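Local atomic coordinates of insecticidal Delta-Endotoxin Cry8Ea1 (Bacillus Thuringiensis, PDB entry 3EB7), a protein that is toxic to insect larvae, probably by binding gut receptors and forming membrane pores as other three-domain Cry toxins do. Residues 40-44 / 45-49; 66-69 / 70-74; 79-82 / 83-86; 139-142 / 143-147. All blocks are in the same frame, centred on the assembly; numbering follows the deposited sequence.

Contact 1: residues 40-44 / 45-49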
loop_
_atom_site.group_PDB
_atom_site.type_symbol
_atom_site.label_atom_id
_atom_site.label_comp_id
_atom_site.label_asym_id
_atom_site.label_seq_id
_atom_site.Cartn_x
_atom_site.Cartn_y
_atom_site.Cartn_z
ATOM N N LEU A 40 2.200 12.773 15.277
ATOM C CA LEU A 40 3.658 12.748 15.285
ATOM C C LEU A 40 4.303 13.367 16.525
ATOM O O LEU A 40 5.411 13.016 16.905
ATOM C CB LEU A 40 4.208 13.340 13.973
ATOM C CG LEU A 40 3.957 12.479 12.711
ATOM C CD1 LEU A 40 4.309 13.224 11.434
ATOM C CD2 LEU A 40 4.714 11.157 12.784
ATOM N N TRP A 41 3.594 14.279 17.170
ATOM C CA TRP A 41 4.095 14.887 18.399
ATOM C C TRP A 41 2.999 14.855 19.464
ATOM O O TRP A 41 2.392 15.888 19.758
ATOM C CB TRP A 41 4.622 16.303 18.142
ATOM C CG TRP A 41 5.859 16.302 17.293
ATOM C CD1 TRP A 41 7.152 16.031 17.701
ATOM C CD2 TRP A 41 5.932 16.532 15.881
ATOM N NE1 TRP A 41 8.007 16.094 16.628
ATOM C CE2 TRP A 41 7.290 16.402 15.504
ATOM C CE3 TRP A 41 4.983 16.863 14.898
ATOM C CZ2 TRP A 41 7.727 16.604 14.176
ATOM C CZ3 TRP A 41 5.411 17.048 13.587
ATOM C CH2 TRP A 41 6.778 16.928 13.236
ATOM N N PRO A 42 2.730 13.655 20.026
ATOM C CA PRO A 42 1.706 13.554 21.068
ATOM C C PRO A 42 2.152 14.135 22.426
ATOM O O PRO A 42 1.299 14.402 23.287
ATOM C CB PRO A 42 1.424 12.053 21.166
ATOM C CG PRO A 42 2.357 11.362 20.142
ATOM C CD PRO A 42 3.382 12.350 19.744
ATOM N N GLY A 43 3.452 14.388 22.597
ATOM C CA GLY A 43 3.967 14.973 23.843
ATOM C C GLY A 43 4.327 13.953 24.920
ATOM O O GLY A 43 3.732 12.880 24.992
ATOM N N GLY A 44 5.324 14.291 25.745
ATOM C CA GLY A 44 5.789 13.434 26.845
ATOM C C GLY A 44 6.597 12.200 26.465
ATOM O O GLY A 44 7.019 11.428 27.355
ATOM N N LYS A 45 6.808 11.996 25.163
ATOM C CA LYS A 45 7.357 10.734 24.591
ATOM C C LYS A 45 7.634 10.957 23.098
ATOM O O LYS A 45 6.840 11.601 22.415
ATOM C CB LYS A 45 6.360 9.560 24.782
ATOM C CG LYS A 45 6.149 8.576 23.559
ATOM C CD LYS A 45 6.907 7.173 23.637
ATOM C CE LYS A 45 8.453 7.312 23.357
ATOM N NZ LYS A 45 9.242 6.092 22.960
ATOM N N SER A 46 8.754 10.436 22.602
ATOM C CA SER A 46 9.079 10.610 21.200
ATOM C C SER A 46 8.381 9.580 20.358
ATOM O O SER A 46 8.672 8.378 20.466
ATOM C CB SER A 46 10.568 10.507 20.926
ATOM O OG SER A 46 10.724 10.391 19.514
ATOM N N GLN A 47 7.473 10.042 19.499
ATOM C CA GLN A 47 6.828 9.125 18.546
ATOM C C GLN A 47 7.842 8.666 17.473
ATOM O O GLN A 47 7.743 7.579 16.951
ATOM C CB GLN A 47 5.532 9.736 17.983
ATOM C CG GLN A 47 4.606 8.777 17.233
ATOM C CD GLN A 47 4.033 7.656 18.101
ATOM O OE1 GLN A 47 3.770 6.567 17.605
ATOM N NE2 GLN A 47 3.896 7.900 19.405
ATOM N N TRP A 48 8.865 9.474 17.205
ATOM C CA TRP A 48 9.925 9.095 16.265
ATOM C C TRP A 48 10.864 7.965 16.757
ATOM O O TRP A 48 11.413 7.199 15.947
ATOM C CB TRP A 48 10.737 10.329 15.852
ATOM C CG TRP A 48 9.865 11.433 15.270
ATOM C CD1 TRP A 48 9.256 12.433 15.946
ATOM C CD2 TRP A 48 9.499 11.591 13.899
ATOM N NE1 TRP A 48 8.541 13.238 15.081
ATOM C CE2 TRP A 48 8.679 12.743 13.815
ATOM C CE3 TRP A 48 9.813 10.892 12.727
ATOM C CZ2 TRP A 48 8.154 13.203 12.600
ATOM C CZ3 TRP A 48 9.305 11.342 11.536
ATOM C CH2 TRP A 48 8.470 12.481 11.473
ATOM N N GLU A 49 11.055 7.883 18.077
ATOM C CA GLU A 49 11.831 6.793 18.685
ATOM C C GLU A 49 11.131 5.467 18.416
ATOM O O GLU A 49 11.779 4.499 18.144
ATOM C CB GLU A 49 12.035 7.027 20.199
ATOM C CG GLU A 49 12.375 5.777 21.016
ATOM C CD GLU A 49 13.795 5.220 20.758
ATOM O OE1 GLU A 49 14.541 5.771 19.926
ATOM O OE2 GLU A 49 14.174 4.202 21.411
HETATM O O HOH W 1 7.279 12.727 18.980
HETATM O O HOH W 2 5.997 13.877 21.156
#

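Contact 2: residues 66-69 / 70-74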
loop_
_atom_site.group_PDB
_atom_site.type_symbol
_atom_site.label_atom_id
_atom_site.label_comp_id
_atom_site.label_asym_id
_atom_site.label_seq_id
_atom_site.Cartn_x
_atom_site.Cartn_y
_atom_site.Cartn_z
ATOM N N TYR A 66 24.931 8.055 19.310
ATOM C CA TYR A 66 25.149 9.384 18.840
ATOM C C TYR A 66 24.119 9.719 17.781
ATOM O O TYR A 66 23.509 10.790 17.849
ATOM C CB TYR A 66 26.548 9.508 18.252
ATOM C CG TYR A 66 26.909 10.931 17.909
ATOM C CD1 TYR A 66 27.729 11.691 18.762
ATOM C CD2 TYR A 66 26.453 11.523 16.717
ATOM C CE1 TYR A 66 28.083 13.031 18.452
ATOM C CE2 TYR A 66 26.799 12.855 16.396
ATOM C CZ TYR A 66 27.608 13.597 17.276
ATOM O OH TYR A 66 27.941 14.901 16.954
ATOM N N ALA A 67 23.964 8.819 16.793
ATOM C CA ALA A 67 22.996 9.004 15.691
ATOM C C ALA A 67 21.536 9.033 16.201
ATOM O O ALA A 67 20.739 9.836 15.733
ATOM C CB ALA A 67 23.171 7.928 14.608
ATOM N N ARG A 68 21.203 8.173 17.163
ATOM C CA ARG A 68 19.864 8.194 17.740
ATOM C C ARG A 68 19.581 9.514 18.478
ATOM O O ARG A 68 18.530 10.172 18.234
ATOM C CB ARG A 68 19.636 7.013 18.680
ATOM C CG ARG A 68 18.259 7.039 19.364
ATOM C CD ARG A 68 18.072 5.921 20.419
ATOM N NE ARG A 68 18.823 4.713 20.096
ATOM C CZ ARG A 68 18.345 3.670 19.404
ATOM N NH1 ARG A 68 17.075 3.633 18.970
ATOM N NH2 ARG A 68 19.155 2.639 19.185
ATOM N N ALA A 69 20.500 9.882 19.380
ATOM C CA ALA A 69 20.358 11.093 20.222
ATOM C C ALA A 69 20.126 12.350 19.395
ATOM O O ALA A 69 19.229 13.143 19.714
ATOM C CB ALA A 69 21.569 11.292 21.119
ATOM N N LYS A 70 20.929 12.518 18.340
ATOM C CA LYS A 70 20.830 13.686 17.465
ATOM C C LYS A 70 19.522 13.765 16.674
ATOM O O LYS A 70 18.852 14.793 16.697
ATOM C CB LYS A 70 22.019 13.723 16.527
ATOM C CG LYS A 70 22.255 15.038 15.871
ATOM C CD LYS A 70 23.620 14.974 15.137
ATOM C CE LYS A 70 23.700 16.026 14.020
ATOM N NZ LYS A 70 25.058 16.116 13.382
ATOM N N ALA A 71 19.157 12.697 15.975
ATOM C CA ALA A 71 17.883 12.638 15.241
ATOM C C ALA A 71 16.691 12.938 16.186
ATOM O O ALA A 71 15.839 13.734 15.873
ATOM C CB ALA A 71 17.724 11.278 14.578
ATOM N N LEU A 72 16.679 12.342 17.369
ATOM C CA LEU A 72 15.621 12.582 18.358
ATOM C C LEU A 72 15.522 14.032 18.791
ATOM O O LEU A 72 14.409 14.556 18.924
ATOM C CB LEU A 72 15.817 11.663 19.579
ATOM C CG LEU A 72 15.055 10.345 19.746
ATOM C CD1 LEU A 72 14.327 9.782 18.480
ATOM C CD2 LEU A 72 15.908 9.279 20.446
ATOM N N ALA A 73 16.666 14.684 18.999
ATOM C CA ALA A 73 16.685 16.109 19.361
ATOM C C ALA A 73 16.200 17.012 18.235
ATOM O O ALA A 73 15.389 17.916 18.442
ATOM C CB ALA A 73 18.084 16.541 19.838
ATOM N N GLU A 74 16.689 16.736 17.032
ATOM C CA GLU A 74 16.256 17.439 15.825
ATOM C C GLU A 74 14.781 17.257 15.520
ATOM O O GLU A 74 14.121 18.210 15.122
ATOM C CB GLU A 74 17.087 16.971 14.632
ATOM C CG GLU A 74 18.568 17.299 14.796
ATOM C CD GLU A 74 19.420 16.825 13.623
ATOM O OE1 GLU A 74 20.455 17.449 13.376
ATOM O OE2 GLU A 74 19.086 15.833 12.950
#

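Contact 3: residues 79-82 / 83-86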
loop_
_atom_site.group_PDB
_atom_site.type_symbol
_atom_site.label_atom_id
_atom_site.label_comp_id
_atom_site.label_asym_id
_atom_site.label_seq_id
_atom_site.Cartn_x
_atom_site.Cartn_y
_atom_site.Cartn_z
ATOM N N GLY A 79 9.188 19.508 15.822
ATOM C CA GLY A 79 7.857 19.459 16.370
ATOM C C GLY A 79 7.439 20.745 17.028
ATOM O O GLY A 79 6.329 21.207 16.807
ATOM N N ASN A 80 8.321 21.320 17.843
ATOM C CA ASN A 80 8.065 22.610 18.474
ATOM C C ASN A 80 7.842 23.686 17.423
ATOM O O ASN A 80 6.956 24.516 17.561
ATOM C CB ASN A 80 9.216 23.015 19.425
ATOM C CG ASN A 80 9.374 22.049 20.609
ATOM O OD1 ASN A 80 8.385 21.542 21.175
ATOM N ND2 ASN A 80 10.623 21.785 20.982
ATOM N N ASN A 81 8.664 23.663 16.374
ATOM C CA ASN A 81 8.537 24.604 15.266
ATOM C C ASN A 81 7.298 24.391 14.394
ATOM O O ASN A 81 6.792 25.340 13.800
ATOM C CB ASN A 81 9.816 24.594 14.428
ATOM C CG ASN A 81 10.933 25.390 15.077
ATOM O OD1 ASN A 81 10.852 26.614 15.184
ATOM N ND2 ASN A 81 11.962 24.707 15.527
ATOM N N TYR A 82 6.826 23.148 14.324
ATOM C CA TYR A 82 5.557 22.829 13.686
ATOM C C TYR A 82 4.325 23.362 14.423
ATOM O O TYR A 82 3.362 23.737 13.768
ATOM C CB TYR A 82 5.424 21.330 13.472
ATOM C CG TYR A 82 5.689 20.914 12.043
ATOM C CD1 TYR A 82 6.897 20.288 11.683
ATOM C CD2 TYR A 82 4.722 21.150 11.037
ATOM C CE1 TYR A 82 7.135 19.910 10.355
ATOM C CE2 TYR A 82 4.935 20.776 9.737
ATOM C CZ TYR A 82 6.143 20.159 9.398
ATOM O OH TYR A 82 6.342 19.799 8.100
ATOM N N GLN A 83 4.346 23.381 15.765
ATOM C CA GLN A 83 3.245 23.984 16.555
ATOM C C GLN A 83 3.093 25.471 16.235
ATOM O O GLN A 83 1.991 25.951 16.021
ATOM C CB GLN A 83 3.445 23.812 18.062
ATOM C CG GLN A 83 3.992 22.452 18.431
ATOM C CD GLN A 83 3.096 21.697 19.379
ATOM O OE1 GLN A 83 1.973 21.288 19.015
ATOM N NE2 GLN A 83 3.587 21.482 20.609
ATOM N N LEU A 84 4.222 26.162 16.181
ATOM C CA LEU A 84 4.289 27.575 15.871
ATOM C C LEU A 84 3.834 27.883 14.437
ATOM O O LEU A 84 3.188 28.898 14.196
ATOM C CB LEU A 84 5.706 28.097 16.110
ATOM C CG LEU A 84 6.318 27.843 17.487
ATOM C CD1 LEU A 84 7.786 28.187 17.467
ATOM C CD2 LEU A 84 5.603 28.637 18.586
ATOM N N TYR A 85 4.193 27.017 13.493
ATOM C CA TYR A 85 3.706 27.129 12.120
ATOM C C TYR A 85 2.197 26.879 12.066
ATOM O O TYR A 85 1.474 27.619 11.410
ATOM C CB TYR A 85 4.443 26.162 11.210
ATOM C CG TYR A 85 3.959 26.142 9.787
ATOM C CD1 TYR A 85 3.935 27.318 9.008
ATOM C CD2 TYR A 85 3.564 24.939 9.186
ATOM C CE1 TYR A 85 3.500 27.283 7.686
ATOM C CE2 TYR A 85 3.116 24.900 7.851
ATOM C CZ TYR A 85 3.103 26.065 7.113
ATOM O OH TYR A 85 2.678 26.026 5.803
ATOM N N LEU A 86 1.714 25.853 12.762
ATOM C CA LEU A 86 0.251 25.671 12.852
ATOM C C LEU A 86 -0.463 26.886 13.464
ATOM O O LEU A 86 -1.503 27.319 12.954
ATOM C CB LEU A 86 -0.115 24.406 13.629
ATOM C CG LEU A 86 -1.604 24.123 13.813
ATOM C CD1 LEU A 86 -2.266 23.877 12.458
ATOM C CD2 LEU A 86 -1.807 22.956 14.787
#

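Contact 4: residues 139-142 / 143-147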
loop_
_atom_site.group_PDB
_atom_site.type_symbol
_atom_site.label_atom_id
_atom_site.label_comp_id
_atom_site.label_asym_id
_atom_site.label_seq_id
_atom_site.Cartn_x
_atom_site.Cartn_y
_atom_site.Cartn_z
ATOM N N ALA A 139 9.573 11.850 7.788
ATOM C CA ALA A 139 10.117 13.219 7.711
ATOM C C ALA A 139 10.080 13.804 6.280
ATOM O O ALA A 139 9.712 14.985 6.061
ATOM C CB ALA A 139 11.549 13.249 8.273
ATOM N N ALA A 140 10.469 12.966 5.316
ATOM C CA ALA A 140 10.414 13.308 3.888
ATOM C C ALA A 140 8.998 13.735 3.553
ATOM O O ALA A 140 8.790 14.811 2.972
ATOM C CB ALA A 140 10.833 12.097 3.011
ATOM N N ASN A 141 8.025 12.895 3.945
ATOM C CA ASN A 141 6.600 13.181 3.725
ATOM C C ASN A 141 6.230 14.598 4.196
ATOM O O ASN A 141 5.674 15.398 3.443
ATOM C CB ASN A 141 5.732 12.104 4.399
ATOM C CG ASN A 141 4.231 12.374 4.269
ATOM O OD1 ASN A 141 3.514 12.509 5.274
ATOM N ND2 ASN A 141 3.744 12.426 3.053
ATOM N N LEU A 142 6.545 14.901 5.453
ATOM C CA LEU A 142 6.283 16.214 6.016
ATOM C C LEU A 142 6.886 17.356 5.197
ATOM O O LEU A 142 6.211 18.382 4.956
ATOM C CB LEU A 142 6.764 16.280 7.464
ATOM C CG LEU A 142 5.912 15.533 8.488
ATOM C CD1 LEU A 142 6.584 15.612 9.879
ATOM C CD2 LEU A 142 4.434 16.030 8.531
ATOM N N HIS A 143 8.145 17.160 4.771
ATOM C CA HIS A 143 8.885 18.169 4.011
ATOM C C HIS A 143 8.238 18.479 2.669
ATOM O O HIS A 143 8.101 19.646 2.315
ATOM C CB HIS A 143 10.366 17.775 3.831
ATOM C CG HIS A 143 11.217 18.900 3.325
ATOM N ND1 HIS A 143 12.417 18.704 2.679
ATOM C CD2 HIS A 143 11.010 20.245 3.339
ATOM C CE1 HIS A 143 12.926 19.875 2.348
ATOM N NE2 HIS A 143 12.089 20.827 2.734
ATOM N N LEU A 144 7.797 17.459 1.939
ATOM C CA LEU A 144 7.081 17.652 0.683
ATOM C C LEU A 144 5.681 18.259 0.832
ATOM O O LEU A 144 5.189 18.956 -0.092
ATOM C CB LEU A 144 6.956 16.309 -0.051
ATOM C CG LEU A 144 8.250 15.563 -0.399
ATOM C CD1 LEU A 144 7.949 14.206 -1.042
ATOM C CD2 LEU A 144 9.142 16.434 -1.310
ATOM N N LEU A 145 4.999 17.993 1.949
ATOM C CA LEU A 145 3.719 18.649 2.182
ATOM C C LEU A 145 3.902 20.142 2.474
ATOM O O LEU A 145 3.009 20.966 2.167
ATOM C CB LEU A 145 3.029 18.018 3.365
ATOM C CG LEU A 145 2.352 16.667 3.204
ATOM C CD1 LEU A 145 2.220 16.052 4.593
ATOM C CD2 LEU A 145 0.964 16.875 2.523
ATOM N N LEU A 146 5.048 20.481 3.071
ATOM C CA LEU A 146 5.376 21.844 3.440
ATOM C C LEU A 146 5.609 22.641 2.164
ATOM O O LEU A 146 5.007 23.706 1.948
ATOM C CB LEU A 146 6.642 21.876 4.316
ATOM C CG LEU A 146 7.015 23.275 4.810
ATOM C CD1 LEU A 146 6.051 23.745 5.854
ATOM C CD2 LEU A 146 8.419 23.324 5.359
ATOM N N LEU A 147 6.466 22.105 1.303
ATOM C CA LEU A 147 6.727 22.689 -0.008
ATOM C C LEU A 147 5.463 22.874 -0.842
ATOM O O LEU A 147 5.383 23.795 -1.646
ATOM C CB LEU A 147 7.794 21.882 -0.747
ATOM C CG LEU A 147 9.280 22.324 -0.615
ATOM C CD1 LEU A 147 9.619 23.419 0.424
ATOM C CD2 LEU A 147 10.119 21.121 -0.375
#

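Contact 1: residues 40-44 / 45-49
Both Trp41 and Trp48 carry CG anti to the carbonyl carbon (chi1 -67° and -56°), and from opposite arms of the turn their indoles converge on its inner end. The five-membered rings are inclined by 49° with centroids 5.0 Å apart, too oblique for either a stack or a T-shaped pair. Trp41 NE1 stands at the edge of the Trp48 indole, near its plane and 3.3 Å from Trp48 NE1. Two N-H donors cannot bond to each other, and that of Trp41 is instead taken by the backbone oxygen of Leu75. Leu40 comes over one face of the Trp48 ring, off-centre, with CD2 4.0 Å from CZ2. Farther out, Pro42 CD packs 3.8 Å from CB of Gln47, the two side chains crossing at about a right angle, while the amide oxygen of Gln47 binds Thr9. Water ties the arms together where no direct hydrogen bond does: one molecule donates to Leu40 O at 2.8 Å and accepts from Gln47 N, and a second accepts from Gly43 N and donates to Lys45 O. Gly43 and Gly44 adopt backbone angles suited to glycine at the bend. Ser46 then starts the next helix as its N-cap, OG accepting from Glu49 N at 2.9 Å, completing an N-capped loop connection between helices 26-40 and 47-59 of the N-terminal helical bundle characteristic of three-domain Cry toxins.

Contact 2: residues 66-69 / 70-74
Arg68 and Leu72, one helical turn apart, lie side by side and point the same way, as do Tyr66 and Lys70 on another side of the helix. In the first pair the aliphatic part of the arginine does the touching: CG approaches Leu72 CD2 to 3.4 Å, with CD following at 4.0 Å from the same methyl, though the leucine is off a staggered conformation and the closeness is doubtful. That methyl also rests 3.5 Å from the backbone oxygen of Arg68. The arginine is extended to CD and bends at chi3 (-31°), and the guanidinium reaches Glu56, with which NH2 forms a salt bridge. In the second pair Lys70 stretches out fully extended alongside the tyrosine ring, and its CD meets Tyr66 CE2 obliquely at 4.0 Å. Regular i to i+4 backbone bonds run beneath both pairs, among them Leu72 N to Arg68 O at 3.0 Å. The two pairs serve different surroundings. Tyr66 and the end of Lys70 belong to the exposed side of helix 65-93, whereas Arg68, Ala71 and Leu72 all pack on Met52 of the preceding helix 47-59, and Ala71 additionally touches Phe123 in the loop that follows helix 99-119.

Contact 3: residues 79-82 / 83-86
Tyr82 meets Tyr85 three residues on, near the middle of helix 65-93, and its course outward passes from backbone to helix bundle. At its root CB lies 3.3 Å from N of Gln83, its covalent neighbour. Chi1 of -102°, away from a staggered value, then sets the ring so that one edge looks along the helix toward Tyr85: CD2 lies 4.4 Å from Tyr85 CD2, a loose contact in which the Tyr82 atom arrives at the edge of the Tyr85 ring, near its plane. One face, near CD1, packs against Trp41, whose ring is inclined by only about 25°. At the tip, OH comes close to the backbone oxygen of Leu142. Tyr85 starts off with CG anti to its own N, and its ring leads away from Tyr82 until the hydroxyl finds a hydrogen bond with Asp149. Elsewhere on this turn Gln83 folds back on the carbonyl of Gly79, which takes the hydrogen bond from Gln83 N at 3.1 Å and has Gln83 CG equally near, while Leu84 leans CG 3.4 Å from Asn80 O. Asn81 ND2 binds Gly77 O one turn earlier. The exposed Asn80 and Leu84 contrast with the buried tyrosines, which sit among three helices: Tyr82 touches Tyr33 and Ile37 of helix 26-40, both rings reach Leu112 of helix 99-119, and Tyr85 packs on Leu146 of helix 133-153.

Contact 4: residues 139-142 / 143-147
Asn141 and Leu145 make the side-chain contact across this turn, CD1 of the leucine standing 3.8 Å from OD1 of the asparagine. The same methyl lies 3.7 Å from the backbone oxygen of Asn141, which accepts the hydrogen bond from Leu145 N at 3.1 Å. Beside them Leu144 sets CG 3.5 Å from Ala140 O, again over a carbonyl already engaged by its own amide. With CG anti to the backbone N (chi1 -168°), His143 sends its imidazole away from the 139-142 turn, and Leu147 CD2 settles over one face of that ring, offset toward the rim at 3.6 Å above the plane. Every residue that touches here is buried, consistent with helix 133-153 being the central helix around which the others of the Cry N-terminal bundle are arranged. The polar groups carried into this interior find partners on neighbouring elements. Asn141 ND2 is held by the hydroxyl of Tyr225. Both imidazole nitrogens of His143 are engaged, ND1 with Tyr178 and NE2 with Asp113, whose carboxylate probably favours a proton on NE2; these two bonds fix the rotation of the ring, and Phe116 stacks on it. Leu144 fits against Leu174 and Tyr178 of helix 161-191, while Leu145 packs on Leu36 of helix 26-40.

All four contacts belong to the N-terminal helical domain, but at different depths. Contact 4 is wholly interior, and its polar side chains are paired with groups from surrounding elements; contacts 1, 2 and 3 are mixed, each with exposed and buried residues. Contacts 2 and 3 share helix 65-93, with centres about 19 Å apart and no touch between them: the former relies on aliphatic stems, with its arginine bridged to a neighbouring helix, the latter on tyrosines. Contact 1 differs in being a turn, bridged by water and capped by a serine. It touches the other three, through Leu72, Tyr82 and Leu142 respectively, whereas contacts 3 and 4 meet chiefly through the tyrosines of contact 3, at Leu142 and Leu146.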